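GphF Dehydratase 1 (PDB 6MBF) probably dehydrates and shifts the double bond of polyketide intermediates, as a double-hotdog dehydratase domain of the gephyronic acid polyketide synthase. Local coordinates at residues Y162-L172 with A201-A212. Sequence-based numbering, arbitrary orientation. Where two conformers were deposited one is given.
Sequences YGPRLRNIRHL and ALLDACFQCVFA
Tyr162 lies flat against the side-chain amide of Gln208: ring and amide planes are 10° apart, and Gln208 NE2 sits 3.1 Å above the ring plane of Tyr162, over its centre. Asp204 bonds both partners of this amide-pi stack, one through each oxygen. Tyr162 OH donates to Asp204 OD1 (2.7 Å) on the syn side of the carboxylate. Gln208 NE2 donates to Asp204 OD2 at 2.8 Å, nearly straight (170°). The second bond from Gln208 NE2, to Leu166 O (3.0 Å), is more bent at 142° and ties the amide to the loop backbone. Bonds at NE2 and at OE1, the latter held by Tyr154 and by a water shared with Leu166 O, together fix the rotation of the buried amide. A second water joins Asp204 OD2, Ala201 O and Asn168 ND2. Asp204 lies in the HPxxxD motif of polyketide synthase dehydratases, whose aspartate partners the active-site histidine in relatives; the Tyr162 ring meets His41.

Further along, the contact turns apolar. Ile169 lays CD1 over the helix, 3.7 Å from Cys209 SG and near Gln208 CB. Leu172 straddles the next turn, CD1 against Cys209 and CD2 against Ala212 CB (3.6 Å).

The axes of strand 169-172 and helix 201-212 approach to 9.5 Å, consistent with a hotdog sheet wrapped on its central helix. Helix 151-158 covers Ile169, Phe211 and Ala212, strand 241-248 backs Cys209, and helix 52-65 of the other hotdog half touches Asp204.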
ATOM      1  N   TYR A 162      -3.082 -14.182   2.975  1.00 15.30           N
ATOM      2  CA  TYR A 162      -4.131 -13.185   2.814  1.00 14.65           C
ATOM      3  C   TYR A 162      -5.474 -13.766   3.209  1.00 18.48           C
ATOM      4  O   TYR A 162      -5.813 -14.879   2.792  1.00 17.41           O
ATOM      5  CB  TYR A 162      -4.209 -12.713   1.365  1.00 12.66           C
ATOM      6  CG  TYR A 162      -3.212 -11.653   0.966  1.00 13.61           C
ATOM      7  CD1 TYR A 162      -3.324 -10.349   1.454  1.00 16.44           C
ATOM      8  CD2 TYR A 162      -2.208 -11.931   0.042  1.00 17.27           C
ATOM      9  CE1 TYR A 162      -2.429  -9.357   1.065  1.00 13.23           C
ATOM     10  CE2 TYR A 162      -1.309 -10.946  -0.357  1.00 18.40           C
ATOM     11  CZ  TYR A 162      -1.430  -9.658   0.149  1.00 12.88           C
ATOM     12  OH  TYR A 162      -0.540  -8.680  -0.262  1.00 16.46           O
ATOM     13  N   GLY A 163      -6.242 -13.000   3.977  1.00 16.49           N
ATOM     14  CA  GLY A 163      -7.587 -13.379   4.338  1.00 16.80           C
ATOM     15  C   GLY A 163      -8.639 -12.850   3.381  1.00 18.27           C
ATOM     16  O   GLY A 163      -8.339 -12.188   2.377  1.00 18.94           O
ATOM     17  N   PRO A 164      -9.912 -13.126   3.690  1.00 18.90           N
ATOM     18  CA  PRO A 164     -10.990 -12.857   2.722  1.00 17.45           C
ATOM     19  C   PRO A 164     -11.276 -11.389   2.466  1.00 17.42           C
ATOM     20  O   PRO A 164     -11.977 -11.089   1.491  1.00 21.65           O
ATOM     21  CB  PRO A 164     -12.212 -13.543   3.349  1.00 21.05           C
ATOM     22  CG  PRO A 164     -11.878 -13.684   4.799  1.00 22.89           C
ATOM     23  CD  PRO A 164     -10.395 -13.850   4.880  1.00 24.46           C
ATOM     24  N   ARG A 165     -10.797 -10.467   3.302  1.00 17.44           N
ATOM     25  CA  ARG A 165     -10.961  -9.051   2.996  1.00 16.91           C
ATOM     26  C   ARG A 165      -9.990  -8.566   1.933  1.00 16.37           C
ATOM     27  O   ARG A 165     -10.160  -7.448   1.429  1.00 15.94           O
ATOM     28  CB  ARG A 165     -10.768  -8.203   4.252  1.00 18.14           C
ATOM     29  CG  ARG A 165     -11.716  -8.538   5.394  1.00 18.45           C
ATOM     30  CD  ARG A 165     -11.340  -7.735   6.620  1.00 27.25           C
ATOM     31  NE  ARG A 165     -12.229  -8.017   7.738  1.00 24.23           N
ATOM     32  CZ  ARG A 165     -13.308  -7.301   8.029  1.00 32.79           C
ATOM     33  NH1 ARG A 165     -13.627  -6.254   7.283  1.00 30.87           N
ATOM     34  NH2 ARG A 165     -14.062  -7.630   9.071  1.00 31.99           N
ATOM     35  N   LEU A 166      -8.989  -9.377   1.587  1.00 16.18           N
ATOM     36  CA  LEU A 166      -7.912  -8.957   0.698  1.00 18.24           C
ATOM     37  C   LEU A 166      -7.842  -9.846  -0.544  1.00 14.95           C
ATOM     38  O   LEU A 166      -6.763 -10.303  -0.943  1.00 15.36           O
ATOM     39  CB  LEU A 166      -6.589  -8.956   1.471  1.00 16.84           C
ATOM     40  CG  LEU A 166      -6.594  -8.004   2.677  1.00 16.87           C
ATOM     41  CD1 LEU A 166      -5.367  -8.187   3.542  1.00 18.31           C
ATOM     42  CD2 LEU A 166      -6.711  -6.550   2.204  1.00 16.83           C
ATOM     43  N   ARG A 167      -9.004 -10.097  -1.161  1.00 15.15           N
ATOM     44  CA  ARG A 167      -9.103 -10.859  -2.407  1.00 12.34           C
ATOM     45  C   ARG A 167      -9.991 -10.065  -3.362  1.00 14.18           C
ATOM     46  O   ARG A 167     -11.086 -10.500  -3.731  1.00 18.56           O
ATOM     47  CB  ARG A 167      -9.655 -12.269  -2.144  1.00 15.56           C
ATOM     48  CG  ARG A 167      -8.782 -13.069  -1.173  1.00 14.07           C
ATOM     49  CD  ARG A 167      -9.436 -14.376  -0.755  1.00 15.08           C
ATOM     50  NE  ARG A 167      -8.623 -15.010   0.274  1.00 17.37           N
ATOM     51  CZ  ARG A 167      -9.089 -15.798   1.241  1.00 21.24           C
ATOM     52  NH1 ARG A 167     -10.387 -16.090   1.311  1.00 16.16           N
ATOM     53  NH2 ARG A 167      -8.244 -16.297   2.139  1.00 18.43           N
ATOM     54  N   ASN A 168      -9.508  -8.892  -3.773  1.00 15.04           N
ATOM     55  CA  ASN A 168     -10.349  -7.892  -4.415  1.00 18.54           C
ATOM     56  C   ASN A 168     -10.097  -7.742  -5.911  1.00 15.31           C
ATOM     57  O   ASN A 168     -10.661  -6.828  -6.531  1.00 16.23           O
ATOM     58  CB  ASN A 168     -10.175  -6.556  -3.698  1.00 15.36           C
ATOM     59  CG  ASN A 168     -10.628  -6.633  -2.246  1.00 18.68           C
ATOM     60  OD1 ASN A 168     -11.813  -6.830  -1.978  1.00 19.84           O
ATOM     61  ND2 ASN A 168      -9.689  -6.498  -1.309  1.00 16.05           N
ATOM     62  N   ILE A 169      -9.295  -8.621  -6.503  1.00 16.40           N
ATOM     63  CA  ILE A 169      -9.125  -8.662  -7.957  1.00 15.37           C
ATOM     64  C   ILE A 169     -10.289  -9.442  -8.549  1.00 14.09           C
ATOM     65  O   ILE A 169     -10.512 -10.605  -8.193  1.00 18.09           O
ATOM     66  CB  ILE A 169      -7.788  -9.305  -8.359  1.00 15.09           C
ATOM     67  CG1 ILE A 169      -6.630  -8.762  -7.520  1.00 17.40           C
ATOM     68  CG2 ILE A 169      -7.488  -9.046  -9.864  1.00 13.63           C
ATOM     69  CD1 ILE A 169      -5.339  -9.537  -7.735  1.00 20.26           C
ATOM     70  N   ARG A 170     -11.043  -8.800  -9.439  0.52 12.44           N
ATOM     71  CA  ARG A 170     -12.154  -9.473 -10.095  0.52 19.14           C
ATOM     72  C   ARG A 170     -11.716 -10.180 -11.368  0.52 21.45           C
ATOM     73  O   ARG A 170     -12.136 -11.317 -11.623  0.52 17.93           O
ATOM     74  CB  ARG A 170     -13.269  -8.472 -10.408  0.52 20.84           C
ATOM     75  CG  ARG A 170     -13.799  -7.759  -9.178  0.52 25.07           C
ATOM     76  CD  ARG A 170     -13.994  -8.740  -8.032  0.52 27.52           C
ATOM     77  NE  ARG A 170     -14.137  -8.067  -6.748  0.52 31.64           N
ATOM     78  CZ  ARG A 170     -13.718  -8.578  -5.596  0.52 28.24           C
ATOM     79  NH1 ARG A 170     -13.888  -7.901  -4.471  0.52 18.90           N
ATOM     80  NH2 ARG A 170     -13.114  -9.760  -5.576  0.52 22.30           N
ATOM     81  N   HIS A 171     -10.859  -9.534 -12.154  1.00 18.04           N
ATOM     82  CA  HIS A 171     -10.403 -10.072 -13.429  1.00 18.25           C
ATOM     83  C   HIS A 171      -8.962  -9.635 -13.630  1.00 17.96           C
ATOM     84  O   HIS A 171      -8.564  -8.556 -13.183  1.00 17.54           O
ATOM     85  CB  HIS A 171     -11.281  -9.585 -14.592  1.00 17.64           C
ATOM     86  CG  HIS A 171     -10.732  -9.907 -15.948  1.00 30.14           C
ATOM     87  ND1 HIS A 171     -10.890 -11.140 -16.545  1.00 37.14           N
ATOM     88  CD2 HIS A 171     -10.027  -9.152 -16.825  1.00 32.94           C
ATOM     89  CE1 HIS A 171     -10.303 -11.133 -17.729  1.00 26.54           C
ATOM     90  NE2 HIS A 171      -9.772  -9.937 -17.925  1.00 31.56           N
ATOM     91  N   LEU A 172      -8.177 -10.480 -14.295  1.00 15.74           N
ATOM     92  CA  LEU A 172      -6.783 -10.157 -14.562  1.00 16.17           C
ATOM     93  C   LEU A 172      -6.390 -10.852 -15.855  1.00 18.72           C
ATOM     94  O   LEU A 172      -6.656 -12.046 -16.013  1.00 17.79           O
ATOM     95  CB  LEU A 172      -5.867 -10.598 -13.407  1.00 14.69           C
ATOM     96  CG  LEU A 172      -4.369 -10.271 -13.550  1.00 16.79           C
ATOM     97  CD1 LEU A 172      -4.108  -8.751 -13.580  1.00 17.19           C
ATOM     98  CD2 LEU A 172      -3.554 -10.921 -12.446  1.00 18.53           C
ATOM     99  N   ALA A 201      -6.812  -1.634   0.990  1.00 15.21           N
ATOM    100  CA  ALA A 201      -7.255  -2.881   0.371  1.00 17.16           C
ATOM    101  C   ALA A 201      -7.247  -2.775  -1.146  1.00 15.91           C
ATOM    102  O   ALA A 201      -6.936  -3.748  -1.844  1.00 16.82           O
ATOM    103  CB  ALA A 201      -8.655  -3.254   0.863  1.00 13.52           C
ATOM    104  N   LEU A 202      -7.613  -1.606  -1.677  1.00 14.39           N
ATOM    105  CA  LEU A 202      -7.629  -1.435  -3.125  1.00 13.39           C
ATOM    106  C   LEU A 202      -6.211  -1.405  -3.695  1.00 14.32           C
ATOM    107  O   LEU A 202      -5.912  -2.086  -4.680  1.00 13.97           O
ATOM    108  CB  LEU A 202      -8.406  -0.167  -3.489  1.00 13.19           C
ATOM    109  CG  LEU A 202      -8.704   0.048  -4.980  1.00 16.91           C
ATOM    110  CD1 LEU A 202      -9.994   0.814  -5.144  1.00 21.75           C
ATOM    111  CD2 LEU A 202      -7.575   0.808  -5.649  1.00 27.24           C
ATOM    112  N   LEU A 203      -5.312  -0.624  -3.089  1.00 13.49           N
ATOM    113  CA  LEU A 203      -3.951  -0.589  -3.614  1.00 14.74           C
ATOM    114  C   LEU A 203      -3.251  -1.932  -3.433  1.00 14.16           C
ATOM    115  O   LEU A 203      -2.535  -2.378  -4.334  1.00 13.25           O
ATOM    116  CB  LEU A 203      -3.156   0.542  -2.962  1.00 15.16           C
ATOM    117  CG  LEU A 203      -1.771   0.750  -3.573  1.00 13.37           C
ATOM    118  CD1 LEU A 203      -1.864   1.078  -5.066  1.00 13.62           C
ATOM    119  CD2 LEU A 203      -1.004   1.841  -2.806  1.00 14.65           C
ATOM    120  N   ASP A 204      -3.477  -2.613  -2.302  1.00 12.84           N
ATOM    121  CA  ASP A 204      -2.937  -3.964  -2.142  1.00 14.48           C
ATOM    122  C   ASP A 204      -3.424  -4.897  -3.243  1.00 15.37           C
ATOM    123  O   ASP A 204      -2.651  -5.721  -3.745  1.00 12.77           O
ATOM    124  CB  ASP A 204      -3.307  -4.541  -0.776  1.00 14.70           C
ATOM    125  CG  ASP A 204      -2.947  -6.010  -0.660  1.00 16.77           C
ATOM    126  OD1 ASP A 204      -1.748  -6.321  -0.497  1.00 15.14           O
ATOM    127  OD2 ASP A 204      -3.870  -6.849  -0.748  1.00 15.91           O
ATOM    128  N   ALA A 205      -4.702  -4.796  -3.622  1.00 12.91           N
ATOM    129  CA  ALA A 205      -5.211  -5.622  -4.715  1.00 15.79           C
ATOM    130  C   ALA A 205      -4.450  -5.352  -6.014  1.00 15.32           C
ATOM    131  O   ALA A 205      -4.126  -6.285  -6.760  1.00 14.70           O
ATOM    132  CB  ALA A 205      -6.710  -5.376  -4.902  1.00 14.67           C
ATOM    133  N   CYS A 206      -4.124  -4.086  -6.288  1.00 12.72           N
ATOM    134  CA  CYS A 206      -3.329  -3.772  -7.471  1.00 16.13           C
ATOM    135  C   CYS A 206      -1.936  -4.386  -7.377  1.00 14.95           C
ATOM    136  O   CYS A 206      -1.425  -4.940  -8.356  1.00 14.15           O
ATOM    137  CB  CYS A 206      -3.239  -2.255  -7.661  1.00 17.66           C
ATOM    138  SG  CYS A 206      -4.834  -1.450  -7.992  1.00 16.25           S
ATOM    139  N   PHE A 207      -1.307  -4.304  -6.205  1.00 11.52           N
ATOM    140  CA  PHE A 207       0.006  -4.920  -6.054  1.00 16.57           C
ATOM    141  C   PHE A 207      -0.088  -6.437  -6.162  1.00 14.65           C
ATOM    142  O   PHE A 207       0.827  -7.076  -6.695  1.00 13.63           O
ATOM    143  CB  PHE A 207       0.641  -4.502  -4.723  1.00 15.36           C
ATOM    144  CG  PHE A 207       1.034  -3.033  -4.646  1.00 12.91           C
ATOM    145  CD1 PHE A 207       0.841  -2.163  -5.719  1.00 13.76           C
ATOM    146  CD2 PHE A 207       1.586  -2.529  -3.479  1.00 16.37           C
ATOM    147  CE1 PHE A 207       1.210  -0.802  -5.624  1.00 14.25           C
ATOM    148  CE2 PHE A 207       1.954  -1.187  -3.378  1.00 17.61           C
ATOM    149  CZ  PHE A 207       1.767  -0.326  -4.441  1.00 12.73           C
ATOM    150  N   GLN A 208      -1.202  -7.030  -5.713  1.00 13.08           N
ATOM    151  CA  GLN A 208      -1.360  -8.476  -5.848  1.00 15.33           C
ATOM    152  C   GLN A 208      -1.486  -8.906  -7.312  1.00 16.83           C
ATOM    153  O   GLN A 208      -1.149 -10.050  -7.647  1.00 14.32           O
ATOM    154  CB  GLN A 208      -2.563  -8.959  -5.030  1.00 14.26           C
ATOM    155  CG  GLN A 208      -2.328  -8.985  -3.508  1.00 11.67           C
ATOM    156  CD  GLN A 208      -3.270  -9.941  -2.828  1.00 18.52           C
ATOM    157  OE1 GLN A 208      -3.381 -11.102  -3.236  1.00 16.23           O
ATOM    158  NE2 GLN A 208      -3.980  -9.466  -1.804  1.00 14.40           N
ATOM    159  N   CYS A 209      -1.964  -8.021  -8.195  1.00 13.58           N
ATOM    160  CA  CYS A 209      -1.903  -8.298  -9.628  1.00 15.44           C
ATOM    161  C   CYS A 209      -0.463  -8.514 -10.081  1.00 12.90           C
ATOM    162  O   CYS A 209      -0.192  -9.379 -10.927  1.00 15.82           O
ATOM    163  CB  CYS A 209      -2.544  -7.160 -10.424  1.00 15.17           C
ATOM    164  SG  CYS A 209      -4.333  -6.986 -10.208  1.00 14.83           S
ATOM    165  N   VAL A 210       0.479  -7.741  -9.531  1.00 13.63           N
ATOM    166  CA  VAL A 210       1.888  -7.971  -9.848  1.00 16.68           C
ATOM    167  C   VAL A 210       2.319  -9.336  -9.332  1.00 15.85           C
ATOM    168  O   VAL A 210       3.011 -10.090 -10.034  1.00 15.23           O
ATOM    169  CB  VAL A 210       2.782  -6.854  -9.275  1.00 17.58           C
ATOM    170  CG1 VAL A 210       4.234  -7.050  -9.749  1.00 14.96           C
ATOM    171  CG2 VAL A 210       2.268  -5.482  -9.659  1.00 16.99           C
ATOM    172  N   PHE A 211       1.905  -9.677  -8.104  1.00 13.18           N
ATOM    173  CA  PHE A 211       2.222 -10.989  -7.535  1.00 13.63           C
ATOM    174  C   PHE A 211       1.727 -12.114  -8.432  1.00 16.25           C
ATOM    175  O   PHE A 211       2.440 -13.103  -8.656  1.00 15.20           O
ATOM    176  CB  PHE A 211       1.582 -11.142  -6.154  1.00 18.11           C
ATOM    177  CG  PHE A 211       2.141 -10.235  -5.088  1.00 15.31           C
ATOM    178  CD1 PHE A 211       3.331  -9.544  -5.262  1.00 15.25           C
ATOM    179  CD2 PHE A 211       1.474 -10.120  -3.878  1.00 20.80           C
ATOM    180  CE1 PHE A 211       3.829  -8.739  -4.241  1.00 20.00           C
ATOM    181  CE2 PHE A 211       1.965  -9.310  -2.863  1.00 18.12           C
ATOM    182  CZ  PHE A 211       3.142  -8.624  -3.050  1.00 16.73           C
ATOM    183  N   ALA A 212       0.494 -11.991  -8.930  1.00 16.29           N
ATOM    184  CA  ALA A 212      -0.092 -13.047  -9.750  1.00 15.77           C
ATOM    185  C   ALA A 212       0.715 -13.275 -11.021  1.00 17.76           C
ATOM    186  O   ALA A 212       0.841 -14.412 -11.484  1.00 18.89           O
ATOM    187  CB  ALA A 212      -1.547 -12.703 -10.085  1.00 15.10           C
TER
HETATM  188  O   HOH W   1      -5.197 -12.809  -1.859  1.00 14.84           O
HETATM  189  O   HOH W   2      -6.512  -6.454  -1.349  1.00 14.90           O